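NADP-dependent alcohol dehydrogenase (Entamoeba histolytica, PDB 2OUI) catalyses the NADP-dependent interconversion of alcohols with aldehydes or ketones, probably as a zinc enzyme of the medium-chain dehydrogenase family assembled as a tetramer. Local coordinates at residues A[1-5]-A[14-20]; A[11-15]-A[327-331]; A[76-80]-A[356-360]. The protein carries 1 engineered substitution. One frame throughout, in Å; residues are numbered along the deposited sequence.

Contact 1: residues A[1-5]-A[14-20]; sequences MKGLA and WIEKKIP
Leu4 lies over a face of the Trp14 indole in the antiparallel beta hairpin of strands 2-8 and 11-16, which opens the chain. Leu4 CB stands 3.8 Å from the centroid of the six-membered ring and only 5° off its normal, a CH-pi contact. Trp14 chi2 of 89° turns the indole broadside to Leu4, and Leu4 CD1 reaches along the same face to 3.9 Å from Trp14 CE2, near the ring fusion. The ring also comes against the neighbouring backbone, Trp14 CE3 lying beside the Gly3 carbonyl carbon. On the other face of the sheet Ile15 CD1 rests against Ala5 CB.

Behind these side chains stands the backbone ladder. Gly3 and Ile15 form a hydrogen-bonded pair, Gly3 N to Ile15 O at 3.0 Å and Ile15 N to Gly3 O at 2.9 Å, flanked by the non-hydrogen-bonded pairs Lys2-Glu16 and Leu4-Trp14. The pairing runs on past the regular strands, where Met1 and Lys17 exchange two further backbone bonds. Met1 then extends its side chain so that CE meets Pro20 CD at 4.0 Å, the two side chains crossing at about a right angle.

A bend at chi2 (-84°) folds Glu16 back along the hairpin beside Lys2, pointing the same way, although Lys2 NZ and Glu16 OE2 stay 5.3 Å apart. Met1 N gives a 2.9 Å bond to Lys17 O, and a weak, salt-bridged one of 3.3 Å to Glu16 OE1. Farther out, Glu122 bonds the backbone of Lys2, Val330 of helix 329-339 packs on Leu4, and Lys17 NZ is salt-bridged to Asp117 OD2 and hydrogen-bonded to Asp54 O.

Contact 2: residues A[11-15]-A[327-331]; sequences RIGWI and LEKVE
Trp14 of the N-terminal hairpin and Glu331 of helix 329-339 share the one direct hydrogen bond between residues 11-15 and 327-331. Trp14 NE1 donates to Glu331 OE1 over 3.1 Å, with a bent N-H...O angle of 143°. The oxygen sits close to the indole plane, at the ring edge, whereas the N-H comes to it from above the carboxylate, and the ring and carboxylate planes stand 76° apart. Glu331 CG lies opposite the backbone N and the chain beyond is extended, which carries the acid out to the strand.

A water gives the second polar link. It donates to Glu331 OE2 at 2.6 Å and to Ile12 O at 3.1 Å, so both carboxylate oxygens are tied to the strand and rotation of the group is restrained.

The far rim of the indole meets backbone oxygens near its plane: Trp14 CH2 is 3.4 Å from Leu327 O, and Trp14 CZ2 is 3.6 Å from Glu328 O. Leu327 O and Glu328 O accept the backbone bonds of Val330 N and Glu331 N, respectively.

Apolar packing completes the contact. Val330 CG2 approaches Trp14 CH2 obliquely to 3.6 Å, and Leu327 CG touches the same corner.

The start of helix 329-339 lies against the hairpin, Glu331 touching Leu4 of strand 2-8, while Leu327 and Val330 rest on Leu34 of strand 27-34; hairpin residue Ile12 reaches Val44 and Trp45 of helix 38-46.

Contact 3: residues A[76-80]-A[356-360]; sequences KVGDK and EDTLH
A type II beta turn, Lys76 to Asp79, leads into strand 80-83 of the GroES-like domain and receives the C-terminal tail of the chain, Val77 CG1 packing on Leu359 CG at 4.0 Å. Gly78, at the third position of the turn, has a positive phi of 101° and packs against the tail through its CA, which comes within 3.4 Å of Leu359 O as a CA-H...O contact. A water donates to both Val77 O and the terminal carboxylate oxygen His360 O, bridging the last residue to the turn.

At the other end Lys80 stretches out fully, and its NZ meets Asp357 OD1 at 2.9 Å in a salt bridge nearly along the C-O axis. The same ammonium donates to a second water at 3.0 Å, which in turn donates to Glu356 OE2; that oxygen is also salt-bridged to Arg350. Lys80 thus has one carboxylate in direct contact and a second through water, which would probably stabilise its charge.

Gln64 of strand 61-68 bonds both segments, its NE2 reaching Gly78 O and Glu356 O. The turn is braced from within by Asp79: its OD2 takes Lys76 N at 2.8 Å from above the carboxylate plane, and its OD1 takes Lys76 NZ at 3.0 Å through the syn lone pair.

In the fold
Contacts 1 and 2 are one continuous piece of packing, their centres 10 Å apart: both use strand 11-16 and share Trp14. Ala5 N and Gly13 O, 2.9 Å apart, probably continue the hairpin ladder, and Leu4 CD2 reaches Glu331 CA at 3.7 Å. The zinc ion, held by Cys37, His59 and Asp150, lies about 14 Å from the Leu4 side chain and about 13 Å from that of Val330. Contact 3 is separate, its nearest atoms about 12 Å from contact 1 and 11 Å from contact 2. Like contact 2, it returns a late part of the chain to an early one; the segments of these two alternate along the chain, whereas contact 1 closes before contact 3 opens.

Contact 1: residues A[1-5]-A[14-20]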
ATOM      1  N   MET A   1      -1.915  28.149 -38.552  1.00 24.75           N
ATOM      2  CA  MET A   1      -0.566  27.631 -38.140  1.00 27.81           C
ATOM      3  C   MET A   1      -0.347  26.238 -38.713  1.00 25.75           C
ATOM      4  O   MET A   1      -1.303  25.505 -38.928  1.00 28.37           O
ATOM      5  CB  MET A   1      -0.456  27.546 -36.610  1.00 25.28           C
ATOM      6  CG  MET A   1      -1.528  26.689 -35.981  1.00 28.88           C
ATOM      7  SD  MET A   1      -1.018  26.091 -34.362  1.00 30.66           S
ATOM      8  CE  MET A   1      -2.286  24.863 -34.044  1.00 26.37           C
ATOM      9  N   LYS A   2       0.906  25.868 -38.934  1.00 24.56           N
ATOM     10  CA  LYS A   2       1.208  24.562 -39.514  1.00 23.77           C
ATOM     11  C   LYS A   2       1.376  23.504 -38.435  1.00 22.59           C
ATOM     12  O   LYS A   2       1.976  23.759 -37.379  1.00 21.17           O
ATOM     13  CB  LYS A   2       2.474  24.612 -40.363  1.00 25.67           C
ATOM     14  CG  LYS A   2       2.328  25.374 -41.663  1.00 32.03           C
ATOM     15  CD  LYS A   2       3.611  25.337 -42.452  1.00 42.59           C
ATOM     16  CE  LYS A   2       3.724  26.549 -43.367  1.00 48.34           C
ATOM     17  NZ  LYS A   2       5.131  27.028 -43.456  1.00 51.96           N
ATOM     18  N   GLY A   3       0.881  22.303 -38.724  1.00 19.86           N
ATOM     19  CA  GLY A   3       1.087  21.150 -37.827  1.00 18.31           C
ATOM     20  C   GLY A   3       1.191  19.876 -38.655  1.00 20.37           C
ATOM     21  O   GLY A   3       0.663  19.815 -39.779  1.00 21.31           O
ATOM     22  N   LEU A   4       1.869  18.864 -38.118  1.00 21.10           N
ATOM     23  CA  LEU A   4       2.000  17.578 -38.801  1.00 21.14           C
ATOM     24  C   LEU A   4       0.923  16.668 -38.235  1.00 21.22           C
ATOM     25  O   LEU A   4       0.927  16.409 -37.021  1.00 21.02           O
ATOM     26  CB  LEU A   4       3.383  16.965 -38.556  1.00 20.56           C
ATOM     27  CG  LEU A   4       3.536  15.585 -39.222  1.00 19.27           C
ATOM     28  CD1 LEU A   4       3.486  15.739 -40.706  1.00 18.26           C
ATOM     29  CD2 LEU A   4       4.837  14.927 -38.797  1.00 25.64           C
ATOM     30  N   ALA A   5       0.011  16.198 -39.100  1.00 21.50           N
ATOM     31  CA  ALA A   5      -1.212  15.504 -38.663  1.00 20.28           C
ATOM     32  C   ALA A   5      -1.376  14.074 -39.183  1.00 19.97           C
ATOM     33  O   ALA A   5      -0.811  13.723 -40.221  1.00 20.36           O
ATOM     34  CB  ALA A   5      -2.442  16.303 -39.064  1.00 21.12           C
ATOM     35  N   TRP A  14       1.354  17.691 -43.513  1.00 19.09           N
ATOM     36  CA  TRP A  14       1.210  19.011 -42.908  1.00 20.55           C
ATOM     37  C   TRP A  14      -0.141  19.623 -43.262  1.00 20.70           C
ATOM     38  O   TRP A  14      -0.547  19.619 -44.424  1.00 20.49           O
ATOM     39  CB  TRP A  14       2.358  19.928 -43.365  1.00 19.89           C
ATOM     40  CG  TRP A  14       3.661  19.424 -42.844  1.00 24.06           C
ATOM     41  CD1 TRP A  14       4.498  18.528 -43.449  1.00 24.56           C
ATOM     42  CD2 TRP A  14       4.248  19.724 -41.561  1.00 23.59           C
ATOM     43  NE1 TRP A  14       5.587  18.273 -42.635  1.00 19.55           N
ATOM     44  CE2 TRP A  14       5.463  18.986 -41.475  1.00 21.34           C
ATOM     45  CE3 TRP A  14       3.887  20.573 -40.494  1.00 22.78           C
ATOM     46  CZ2 TRP A  14       6.314  19.044 -40.347  1.00 21.89           C
ATOM     47  CZ3 TRP A  14       4.740  20.640 -39.358  1.00 24.29           C
ATOM     48  CH2 TRP A  14       5.942  19.881 -39.309  1.00 23.30           C
ATOM     49  N   ILE A  15      -0.816  20.158 -42.253  1.00 20.50           N
ATOM     50  CA  ILE A  15      -2.089  20.861 -42.437  1.00 23.70           C
ATOM     51  C   ILE A  15      -2.068  22.214 -41.716  1.00 24.52           C
ATOM     52  O   ILE A  15      -1.165  22.496 -40.923  1.00 26.38           O
ATOM     53  CB  ILE A  15      -3.291  20.010 -41.913  1.00 23.22           C
ATOM     54  CG1 ILE A  15      -3.186  19.783 -40.408  1.00 25.20           C
ATOM     55  CG2 ILE A  15      -3.387  18.673 -42.691  1.00 27.35           C
ATOM     56  CD1 ILE A  15      -4.396  19.128 -39.756  1.00 26.39           C
ATOM     57  N   GLU A  16      -3.070  23.042 -41.985  1.00 23.56           N
ATOM     58  CA  GLU A  16      -3.225  24.339 -41.303  1.00 24.03           C
ATOM     59  C   GLU A  16      -4.424  24.252 -40.365  1.00 23.52           C
ATOM     60  O   GLU A  16      -5.485  23.729 -40.727  1.00 23.47           O
ATOM     61  CB  GLU A  16      -3.438  25.466 -42.308  1.00 23.85           C
ATOM     62  CG  GLU A  16      -2.285  25.684 -43.279  1.00 31.02           C
ATOM     63  CD  GLU A  16      -1.182  26.569 -42.715  1.00 43.34           C
ATOM     64  OE1 GLU A  16      -1.275  27.002 -41.536  1.00 41.35           O
ATOM     65  OE2 GLU A  16      -0.212  26.840 -43.467  1.00 42.74           O
ATOM     66  N   LYS A  17      -4.233  24.731 -39.143  1.00 22.38           N
ATOM     67  CA  LYS A  17      -5.258  24.722 -38.120  1.00 23.95           C
ATOM     68  C   LYS A  17      -5.258  26.119 -37.504  1.00 24.30           C
ATOM     69  O   LYS A  17      -4.247  26.838 -37.562  1.00 23.55           O
ATOM     70  CB  LYS A  17      -4.977  23.645 -37.062  1.00 24.65           C
ATOM     71  CG  LYS A  17      -4.992  22.220 -37.617  1.00 29.65           C
ATOM     72  CD  LYS A  17      -5.404  21.171 -36.602  1.00 31.29           C
ATOM     73  CE  LYS A  17      -6.841  20.711 -36.822  1.00 31.22           C
ATOM     74  NZ  LYS A  17      -7.210  19.712 -35.801  1.00 29.96           N
ATOM     75  N   LYS A  18      -6.410  26.539 -36.991  1.00 24.78           N
ATOM     76  CA  LYS A  18      -6.476  27.821 -36.316  1.00 27.26           C
ATOM     77  C   LYS A  18      -5.675  27.728 -35.013  1.00 28.17           C
ATOM     78  O   LYS A  18      -5.575  26.656 -34.394  1.00 27.46           O
ATOM     79  CB  LYS A  18      -7.927  28.243 -36.055  1.00 27.65           C
ATOM     80  CG  LYS A  18      -8.616  27.535 -34.906  1.00 35.12           C
ATOM     81  CD  LYS A  18      -9.831  28.349 -34.429  1.00 42.62           C
ATOM     82  CE  LYS A  18     -10.245  27.947 -33.021  1.00 46.39           C
ATOM     83  NZ  LYS A  18     -11.554  28.557 -32.640  1.00 50.49           N
ATOM     84  N   ILE A  19      -5.087  28.852 -34.620  1.00 30.53           N
ATOM     85  CA  ILE A  19      -4.451  28.928 -33.310  1.00 30.43           C
ATOM     86  C   ILE A  19      -5.528  28.622 -32.261  1.00 28.74           C
ATOM     87  O   ILE A  19      -6.617  29.184 -32.302  1.00 28.49           O
ATOM     88  CB  ILE A  19      -3.770  30.300 -33.108  1.00 31.61           C
ATOM     89  CG1 ILE A  19      -2.485  30.354 -33.950  1.00 32.77           C
ATOM     90  CG2 ILE A  19      -3.434  30.542 -31.624  1.00 32.57           C
ATOM     91  CD1 ILE A  19      -2.028  31.733 -34.321  1.00 38.85           C
ATOM     92  N   PRO A  20      -5.239  27.703 -31.333  1.00 29.09           N
ATOM     93  CA  PRO A  20      -6.271  27.276 -30.393  1.00 29.00           C
ATOM     94  C   PRO A  20      -6.711  28.395 -29.446  1.00 29.72           C
ATOM     95  O   PRO A  20      -5.910  29.271 -29.115  1.00 29.48           O
ATOM     96  CB  PRO A  20      -5.577  26.181 -29.596  1.00 27.92           C
ATOM     97  CG  PRO A  20      -4.427  25.764 -30.418  1.00 28.44           C
ATOM     98  CD  PRO A  20      -3.969  27.001 -31.093  1.00 29.50           C
TER

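Contact 2: residues A[11-15]-A[327-331]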
ATOM      1  N   ARG A  11      -1.799   7.575 -43.111  1.00 25.56           N
ATOM      2  CA  ARG A  11      -1.501   8.808 -43.874  1.00 26.00           C
ATOM      3  C   ARG A  11      -1.144   9.977 -42.956  1.00 25.80           C
ATOM      4  O   ARG A  11      -1.888  10.293 -42.026  1.00 26.59           O
ATOM      5  CB  ARG A  11      -2.695   9.240 -44.750  1.00 27.65           C
ATOM      6  CG  ARG A  11      -2.780   8.624 -46.125  1.00 30.58           C
ATOM      7  CD  ARG A  11      -3.890   9.260 -46.993  1.00 29.94           C
ATOM      8  NE  ARG A  11      -5.125   9.501 -46.236  1.00 33.85           N
ATOM      9  CZ  ARG A  11      -5.694  10.696 -46.067  1.00 35.37           C
ATOM     10  NH1 ARG A  11      -5.160  11.792 -46.598  1.00 28.15           N
ATOM     11  NH2 ARG A  11      -6.819  10.793 -45.366  1.00 34.44           N
ATOM     12  N   ILE A  12      -0.010  10.623 -43.215  1.00 24.11           N
ATOM     13  CA  ILE A  12       0.364  11.822 -42.461  1.00 21.75           C
ATOM     14  C   ILE A  12       0.744  12.930 -43.415  1.00 21.34           C
ATOM     15  O   ILE A  12       1.159  12.671 -44.540  1.00 21.18           O
ATOM     16  CB  ILE A  12       1.530  11.593 -41.439  1.00 20.71           C
ATOM     17  CG1 ILE A  12       2.889  11.385 -42.145  1.00 21.93           C
ATOM     18  CG2 ILE A  12       1.210  10.466 -40.469  1.00 19.63           C
ATOM     19  CD1 ILE A  12       4.047  11.169 -41.111  1.00 24.23           C
ATOM     20  N   GLY A  13       0.589  14.173 -42.965  1.00 19.79           N
ATOM     21  CA  GLY A  13       0.987  15.319 -43.760  1.00 20.46           C
ATOM     22  C   GLY A  13       0.768  16.618 -43.000  1.00 18.96           C
ATOM     23  O   GLY A  13       0.094  16.648 -41.970  1.00 19.71           O
ATOM     24  N   TRP A  14       1.354  17.691 -43.513  1.00 19.09           N
ATOM     25  CA  TRP A  14       1.210  19.011 -42.908  1.00 20.55           C
ATOM     26  C   TRP A  14      -0.141  19.623 -43.262  1.00 20.70           C
ATOM     27  O   TRP A  14      -0.547  19.619 -44.424  1.00 20.49           O
ATOM     28  CB  TRP A  14       2.358  19.928 -43.365  1.00 19.89           C
ATOM     29  CG  TRP A  14       3.661  19.424 -42.844  1.00 24.06           C
ATOM     30  CD1 TRP A  14       4.498  18.528 -43.449  1.00 24.56           C
ATOM     31  CD2 TRP A  14       4.248  19.724 -41.561  1.00 23.59           C
ATOM     32  NE1 TRP A  14       5.587  18.273 -42.635  1.00 19.55           N
ATOM     33  CE2 TRP A  14       5.463  18.986 -41.475  1.00 21.34           C
ATOM     34  CE3 TRP A  14       3.887  20.573 -40.494  1.00 22.78           C
ATOM     35  CZ2 TRP A  14       6.314  19.044 -40.347  1.00 21.89           C
ATOM     36  CZ3 TRP A  14       4.740  20.640 -39.358  1.00 24.29           C
ATOM     37  CH2 TRP A  14       5.942  19.881 -39.309  1.00 23.30           C
ATOM     38  N   ILE A  15      -0.816  20.158 -42.253  1.00 20.50           N
ATOM     39  CA  ILE A  15      -2.089  20.861 -42.437  1.00 23.70           C
ATOM     40  C   ILE A  15      -2.068  22.214 -41.716  1.00 24.52           C
ATOM     41  O   ILE A  15      -1.165  22.496 -40.923  1.00 26.38           O
ATOM     42  CB  ILE A  15      -3.291  20.010 -41.913  1.00 23.22           C
ATOM     43  CG1 ILE A  15      -3.186  19.783 -40.408  1.00 25.20           C
ATOM     44  CG2 ILE A  15      -3.387  18.673 -42.691  1.00 27.35           C
ATOM     45  CD1 ILE A  15      -4.396  19.128 -39.756  1.00 26.39           C
ATOM     46  N   LEU A 327      11.239  22.898 -37.333  1.00 23.49           N
ATOM     47  CA  LEU A 327       9.948  22.250 -37.136  1.00 22.60           C
ATOM     48  C   LEU A 327       9.623  21.209 -38.216  1.00 23.45           C
ATOM     49  O   LEU A 327       9.071  20.159 -37.906  1.00 24.86           O
ATOM     50  CB  LEU A 327       8.827  23.283 -37.035  1.00 22.42           C
ATOM     51  CG  LEU A 327       7.418  22.733 -36.747  1.00 18.91           C
ATOM     52  CD1 LEU A 327       7.325  21.941 -35.453  1.00 20.58           C
ATOM     53  CD2 LEU A 327       6.371  23.881 -36.733  1.00 23.43           C
ATOM     54  N   GLU A 328       9.992  21.489 -39.466  1.00 23.99           N
ATOM     55  CA  GLU A 328       9.700  20.587 -40.577  1.00 27.25           C
ATOM     56  C   GLU A 328      10.321  19.220 -40.333  1.00 27.45           C
ATOM     57  O   GLU A 328       9.780  18.205 -40.782  1.00 25.85           O
ATOM     58  CB  GLU A 328      10.218  21.127 -41.910  1.00 28.90           C
ATOM     59  CG  GLU A 328      10.503  22.616 -41.920  1.00 44.49           C
ATOM     60  CD  GLU A 328      11.877  22.942 -41.364  1.00 52.91           C
ATOM     61  OE1 GLU A 328      11.954  23.806 -40.455  1.00 55.98           O
ATOM     62  OE2 GLU A 328      12.865  22.324 -41.833  1.00 56.86           O
ATOM     63  N   LYS A 329      11.433  19.177 -39.597  1.00 26.01           N
ATOM     64  CA  LYS A 329      12.126  17.895 -39.390  1.00 23.58           C
ATOM     65  C   LYS A 329      11.418  16.897 -38.475  1.00 24.06           C
ATOM     66  O   LYS A 329      11.858  15.750 -38.400  1.00 24.23           O
ATOM     67  CB  LYS A 329      13.575  18.094 -38.922  1.00 24.05           C
ATOM     68  CG  LYS A 329      14.438  18.913 -39.856  1.00 25.16           C
ATOM     69  CD  LYS A 329      14.557  18.313 -41.229  1.00 28.19           C
ATOM     70  CE  LYS A 329      15.301  19.273 -42.149  1.00 41.31           C
ATOM     71  NZ  LYS A 329      15.421  18.722 -43.517  1.00 43.25           N
ATOM     72  N   VAL A 330      10.327  17.290 -37.809  1.00 22.80           N
ATOM     73  CA  VAL A 330       9.549  16.312 -37.019  1.00 22.88           C
ATOM     74  C   VAL A 330       9.003  15.208 -37.915  1.00 23.60           C
ATOM     75  O   VAL A 330       8.834  14.069 -37.465  1.00 22.50           O
ATOM     76  CB  VAL A 330       8.417  16.909 -36.117  1.00 25.04           C
ATOM     77  CG1 VAL A 330       8.995  17.865 -35.097  1.00 28.92           C
ATOM     78  CG2 VAL A 330       7.314  17.573 -36.925  1.00 24.00           C
ATOM     79  N   GLU A 331       8.737  15.533 -39.181  1.00 23.66           N
ATOM     80  CA  GLU A 331       8.277  14.497 -40.099  1.00 23.82           C
ATOM     81  C   GLU A 331       9.358  13.443 -40.328  1.00 25.05           C
ATOM     82  O   GLU A 331       9.096  12.230 -40.202  1.00 24.75           O
ATOM     83  CB  GLU A 331       7.804  15.093 -41.411  1.00 25.94           C
ATOM     84  CG  GLU A 331       7.211  14.053 -42.338  1.00 29.85           C
ATOM     85  CD  GLU A 331       6.481  14.684 -43.504  1.00 38.61           C
ATOM     86  OE1 GLU A 331       6.860  15.806 -43.913  1.00 37.52           O
ATOM     87  OE2 GLU A 331       5.534  14.054 -44.010  1.00 42.51           O
TER
HETATM   88  O   HOH W   1       3.804  13.595 -45.870  1.00 40.36           O

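Contact 3: residues A[76-80]-A[356-360]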
ATOM      1  N   LYS A  76       4.116  32.767 -16.931  1.00 24.16           N
ATOM      2  CA  LYS A  76       3.976  33.984 -17.703  1.00 27.77           C
ATOM      3  C   LYS A  76       4.495  33.795 -19.132  1.00 26.31           C
ATOM      4  O   LYS A  76       5.313  32.898 -19.393  1.00 24.59           O
ATOM      5  CB  LYS A  76       4.663  35.152 -16.983  1.00 30.69           C
ATOM      6  CG  LYS A  76       6.121  34.921 -16.651  1.00 34.88           C
ATOM      7  CD  LYS A  76       6.655  35.975 -15.659  1.00 36.55           C
ATOM      8  CE  LYS A  76       8.200  36.036 -15.665  1.00 47.70           C
ATOM      9  NZ  LYS A  76       8.864  34.755 -15.238  1.00 48.49           N
ATOM     10  N   VAL A  77       3.998  34.615 -20.050  1.00 24.93           N
ATOM     11  CA  VAL A  77       4.486  34.627 -21.428  1.00 25.48           C
ATOM     12  C   VAL A  77       6.020  34.726 -21.422  1.00 27.21           C
ATOM     13  O   VAL A  77       6.593  35.570 -20.711  1.00 28.98           O
ATOM     14  CB  VAL A  77       3.876  35.786 -22.235  1.00 28.25           C
ATOM     15  CG1 VAL A  77       4.583  35.963 -23.591  1.00 24.20           C
ATOM     16  CG2 VAL A  77       2.377  35.565 -22.428  1.00 23.51           C
ATOM     17  N   GLY A  78       6.683  33.880 -22.215  1.00 26.07           N
ATOM     18  CA  GLY A  78       8.148  33.834 -22.215  1.00 25.69           C
ATOM     19  C   GLY A  78       8.769  32.692 -21.413  1.00 26.00           C
ATOM     20  O   GLY A  78       9.896  32.270 -21.709  1.00 26.91           O
ATOM     21  N   ASP A  79       8.051  32.176 -20.413  1.00 24.77           N
ATOM     22  CA  ASP A  79       8.549  31.073 -19.587  1.00 24.23           C
ATOM     23  C   ASP A  79       8.811  29.801 -20.396  1.00 24.86           C
ATOM     24  O   ASP A  79       8.036  29.457 -21.278  1.00 26.12           O
ATOM     25  CB  ASP A  79       7.554  30.693 -18.485  1.00 24.69           C
ATOM     26  CG  ASP A  79       7.554  31.667 -17.314  1.00 31.93           C
ATOM     27  OD1 ASP A  79       8.467  32.519 -17.210  1.00 37.14           O
ATOM     28  OD2 ASP A  79       6.620  31.573 -16.486  1.00 33.61           O
ATOM     29  N   LYS A  80       9.895  29.109 -20.066  1.00 23.54           N
ATOM     30  CA  LYS A  80      10.261  27.882 -20.751  1.00 22.35           C
ATOM     31  C   LYS A  80       9.825  26.713 -19.868  1.00 24.57           C
ATOM     32  O   LYS A  80      10.049  26.719 -18.658  1.00 22.47           O
ATOM     33  CB  LYS A  80      11.756  27.865 -21.061  1.00 24.65           C
ATOM     34  CG  LYS A  80      12.144  28.999 -22.020  1.00 21.44           C
ATOM     35  CD  LYS A  80      13.607  28.975 -22.413  1.00 28.31           C
ATOM     36  CE  LYS A  80      13.921  30.248 -23.201  1.00 25.15           C
ATOM     37  NZ  LYS A  80      15.373  30.449 -23.425  1.00 33.86           N
ATOM     38  N   GLU A 356      13.574  34.041 -28.763  1.00 29.23           N
ATOM     39  CA  GLU A 356      13.596  32.903 -27.840  1.00 31.92           C
ATOM     40  C   GLU A 356      14.064  33.326 -26.446  1.00 33.09           C
ATOM     41  O   GLU A 356      13.579  32.810 -25.433  1.00 31.70           O
ATOM     42  CB  GLU A 356      14.506  31.801 -28.389  1.00 31.11           C
ATOM     43  CG  GLU A 356      14.494  30.504 -27.625  1.00 34.46           C
ATOM     44  CD  GLU A 356      15.407  29.475 -28.256  1.00 38.31           C
ATOM     45  OE1 GLU A 356      15.809  29.663 -29.430  1.00 40.43           O
ATOM     46  OE2 GLU A 356      15.725  28.480 -27.579  1.00 41.40           O
ATOM     47  N   ASP A 357      15.007  34.271 -26.403  1.00 32.43           N
ATOM     48  CA  ASP A 357      15.576  34.705 -25.125  1.00 33.62           C
ATOM     49  C   ASP A 357      15.001  36.046 -24.641  1.00 33.81           C
ATOM     50  O   ASP A 357      15.299  36.483 -23.531  1.00 35.03           O
ATOM     51  CB  ASP A 357      17.113  34.733 -25.172  1.00 32.93           C
ATOM     52  CG  ASP A 357      17.737  33.325 -25.295  1.00 37.75           C
ATOM     53  OD1 ASP A 357      17.115  32.300 -24.899  1.00 34.63           O
ATOM     54  OD2 ASP A 357      18.875  33.245 -25.802  1.00 36.66           O
ATOM     55  N   THR A 358      14.162  36.682 -25.464  1.00 34.07           N
ATOM     56  CA  THR A 358      13.574  37.981 -25.110  1.00 32.69           C
ATOM     57  C   THR A 358      12.037  37.996 -24.906  1.00 32.93           C
ATOM     58  O   THR A 358      11.503  38.916 -24.279  1.00 32.71           O
ATOM     59  CB  THR A 358      14.001  39.084 -26.104  1.00 33.41           C
ATOM     60  OG1 THR A 358      13.625  38.710 -27.435  1.00 33.14           O
ATOM     61  CG2 THR A 358      15.501  39.290 -26.042  1.00 32.33           C
ATOM     62  N   LEU A 359      11.327  36.981 -25.407  1.00 28.24           N
ATOM     63  CA  LEU A 359       9.861  37.000 -25.353  1.00 26.67           C
ATOM     64  C   LEU A 359       9.367  37.267 -23.938  1.00 23.95           C
ATOM     65  O   LEU A 359       9.869  36.685 -22.976  1.00 26.86           O
ATOM     66  CB  LEU A 359       9.269  35.678 -25.855  1.00 25.20           C
ATOM     67  CG  LEU A 359       7.747  35.568 -25.959  1.00 27.83           C
ATOM     68  CD1 LEU A 359       7.209  36.491 -27.037  1.00 24.26           C
ATOM     69  CD2 LEU A 359       7.408  34.148 -26.308  1.00 22.78           C
ATOM     70  N   HIS A 360       8.398  38.165 -23.831  1.00 23.65           N
ATOM     71  CA  HIS A 360       7.767  38.500 -22.554  1.00 27.09           C
ATOM     72  C   HIS A 360       6.401  39.135 -22.832  1.00 28.08           C
ATOM     73  O   HIS A 360       5.536  39.216 -21.949  1.00 29.89           O
ATOM     74  CB  HIS A 360       8.662  39.441 -21.724  1.00 27.10           C
ATOM     75  CG  HIS A 360       8.817  40.809 -22.316  1.00 29.16           C
ATOM     76  ND1 HIS A 360       8.128  41.906 -21.844  1.00 30.49           N
ATOM     77  CD2 HIS A 360       9.576  41.259 -23.345  1.00 29.95           C
ATOM     78  CE1 HIS A 360       8.448  42.972 -22.560  1.00 27.63           C
ATOM     79  NE2 HIS A 360       9.330  42.607 -23.470  1.00 29.49           N
ATOM     80  OXT HIS A 360       6.132  39.570 -23.960  1.00 28.31           O
TER
HETATM   81  O   HOH W   2       5.753  37.879 -19.659  1.00 30.44           O
HETATM   82  O   HOH W   3      15.854  27.845 -24.913  1.00 36.86           O